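PDB 3AKA: putative calcium binding protein from Streptomyces coelicolor, which binds calcium ions through EF-hand helix-loop-helix motifs and probably takes part in calcium-mediated regulation. Local coordinates for residues Ala32-Phe37 against Leu104-Thr109. Residues are numbered along the deposited sequence; the frame is centred on the assembly and turned at random.
With CA (calcium ion), chain I.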
loop_
_atom_site.group_PDB
_atom_site.type_symbol
_atom_site.label_atom_id
_atom_site.label_comp_id
_atom_site.label_asym_id
_atom_site.label_seq_id
_atom_site.Cartn_x
_atom_site.Cartn_y
_atom_site.Cartn_z
ATOM N N ALA A 32 -3.070 -11.314 1.974
ATOM C CA ALA A 32 -2.857 -11.111 3.425
ATOM C C ALA A 32 -3.933 -10.227 4.039
ATOM O O ALA A 32 -4.411 -10.481 5.154
ATOM C CB ALA A 32 -1.479 -10.497 3.676
ATOM N N LEU A 33 -4.284 -9.150 3.331
ATOM C CA LEU A 33 -5.276 -8.217 3.873
ATOM C C LEU A 33 -6.630 -8.898 3.973
ATOM O O LEU A 33 -7.318 -8.763 4.974
ATOM C CB LEU A 33 -5.364 -6.933 3.048
ATOM C CG LEU A 33 -6.311 -5.864 3.592
ATOM C CD1 LEU A 33 -5.774 -5.226 4.848
ATOM C CD2 LEU A 33 -6.591 -4.789 2.531
ATOM N N LEU A 34 -7.012 -9.650 2.940
ATOM C CA LEU A 34 -8.293 -10.334 2.938
ATOM C C LEU A 34 -8.371 -11.368 4.076
ATOM O O LEU A 34 -9.389 -11.490 4.756
ATOM C CB LEU A 34 -8.526 -10.993 1.573
ATOM C CG LEU A 34 -8.713 -9.974 0.441
ATOM C CD1 LEU A 34 -8.674 -10.626 -0.955
ATOM C CD2 LEU A 34 -10.028 -9.181 0.614
ATOM N N ALA A 35 -7.273 -12.093 4.285
ATOM C CA ALA A 35 -7.191 -13.075 5.372
ATOM C C ALA A 35 -7.358 -12.394 6.732
ATOM O O ALA A 35 -8.053 -12.923 7.637
ATOM C CB ALA A 35 -5.856 -13.814 5.305
ATOM N N GLU A 36 -6.727 -11.228 6.888
ATOM C CA GLU A 36 -6.747 -10.510 8.153
ATOM C C GLU A 36 -8.191 -10.184 8.518
ATOM O O GLU A 36 -8.582 -10.318 9.658
ATOM C CB GLU A 36 -5.887 -9.228 8.076
ATOM C CG GLU A 36 -5.979 -8.294 9.301
ATOM C CD GLU A 36 -5.584 -8.975 10.592
ATOM O OE1 GLU A 36 -4.568 -9.701 10.589
ATOM O OE2 GLU A 36 -6.259 -8.742 11.609
ATOM N N PHE A 37 -8.983 -9.783 7.526
ATOM C CA PHE A 37 -10.353 -9.384 7.763
ATOM C C PHE A 37 -11.388 -10.461 7.466
ATOM O O PHE A 37 -12.572 -10.204 7.604
ATOM C CB PHE A 37 -10.653 -8.115 6.991
ATOM C CG PHE A 37 -9.998 -6.932 7.596
ATOM C CD1 PHE A 37 -10.615 -6.259 8.660
ATOM C CD2 PHE A 37 -8.698 -6.553 7.201
ATOM C CE1 PHE A 37 -9.996 -5.146 9.256
ATOM C CE2 PHE A 37 -8.050 -5.448 7.815
ATOM C CZ PHE A 37 -8.698 -4.763 8.845
ATOM N N LEU A 104 -9.602 -0.017 1.945
ATOM C CA LEU A 104 -10.536 0.598 2.918
ATOM C C LEU A 104 -11.832 -0.211 3.018
ATOM O O LEU A 104 -12.309 -0.466 4.119
ATOM C CB LEU A 104 -10.827 2.054 2.573
ATOM C CG LEU A 104 -9.676 3.063 2.834
ATOM C CD1 LEU A 104 -10.061 4.414 2.201
ATOM C CD2 LEU A 104 -9.316 3.210 4.343
ATOM N N GLY A 105 -12.390 -0.614 1.866
ATOM C CA GLY A 105 -13.596 -1.478 1.835
ATOM C C GLY A 105 -13.436 -2.748 2.655
ATOM O O GLY A 105 -14.327 -3.131 3.430
ATOM N N VAL A 106 -12.293 -3.406 2.478
ATOM C CA VAL A 106 -11.974 -4.651 3.182
ATOM C C VAL A 106 -11.875 -4.382 4.687
ATOM O O VAL A 106 -12.326 -5.211 5.501
ATOM C CB VAL A 106 -10.683 -5.276 2.609
ATOM C CG1 VAL A 106 -10.130 -6.364 3.539
ATOM C CG2 VAL A 106 -10.947 -5.844 1.173
ATOM N N ALA A 107 -11.302 -3.245 5.053
ATOM C CA ALA A 107 -11.025 -2.965 6.475
ATOM C C ALA A 107 -12.228 -2.307 7.179
ATOM O O ALA A 107 -12.197 -2.031 8.398
ATOM C CB ALA A 107 -9.793 -2.119 6.594
ATOM N N ASP A 108 -13.264 -2.029 6.397
ATOM C CA ASP A 108 -14.510 -1.463 6.905
ATOM C C ASP A 108 -15.465 -2.599 7.363
ATOM O O ASP A 108 -16.208 -3.193 6.565
ATOM C CB ASP A 108 -15.140 -0.547 5.854
ATOM C CG ASP A 108 -16.558 -0.097 6.232
ATOM O OD1 ASP A 108 -16.908 -0.104 7.441
ATOM O OD2 ASP A 108 -17.342 0.207 5.302
ATOM N N THR A 109 -15.437 -2.883 8.656
ATOM C CA THR A 109 -16.074 -4.075 9.200
ATOM C C THR A 109 -17.555 -3.939 9.490
ATOM O O THR A 109 -18.207 -4.966 9.664
ATOM C CB THR A 109 -15.385 -4.555 10.499
ATOM O OG1 THR A 109 -15.568 -3.560 11.507
ATOM C CG2 THR A 109 -13.889 -4.780 10.256
HETATM CA CA CA I . -16.782 1.096 9.312
#
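The ring of Phe-37 lies flat against the backbone of Ala-107: CA of Ala-107 sits 3.8 Å from the ring centroid and 15° off its normal, a CH-pi contact over the face. On that same face the methyl CB of Ala-107 rests 3.6 Å from Phe-37 CZ. At the edge, near the ring plane, Thr-109 brings in its methyl, with CG2 3.9 Å from Phe-37 CD1, while the Leu-33 carbonyl O also lies in the plane of the ring. Phe-37 turns CG away from its own carbonyl carbon (chi1 -73°), which carries the ring across to the chain at Ala-107. Val-106 fills the space further back along the two helices and divides its methyls between neighbours. CG1, set anti to the backbone N at chi1 165°, reaches both Leu-33 CG and Phe-37 CB, each at 3.9 Å. Its other methyl, CG2, meets Leu-34 CD2 at 3.5 Å, the two side chains crossing at about a right angle. Replacing Phe-37 with an alanine would probably strip Ala-107 of its aromatic cover and leave a gap beside Val-106 CG1. Just beyond, Asp-108 OD1 binds a calcium ion at 2.2 Å, together with Asp-110, Asp-112 and Ala-114, and the chain that packs on Phe-37 runs on into this EF-hand calcium loop. Around this junction of helices 23-37 and 89-107, helix 44-64 meets Leu-33 and Leu-34 through Leu-49, helix 117-126 offers Arg-122 to Phe-37 in a cation-pi contact, and strand 115-116 touches Ala-107 through Val-115.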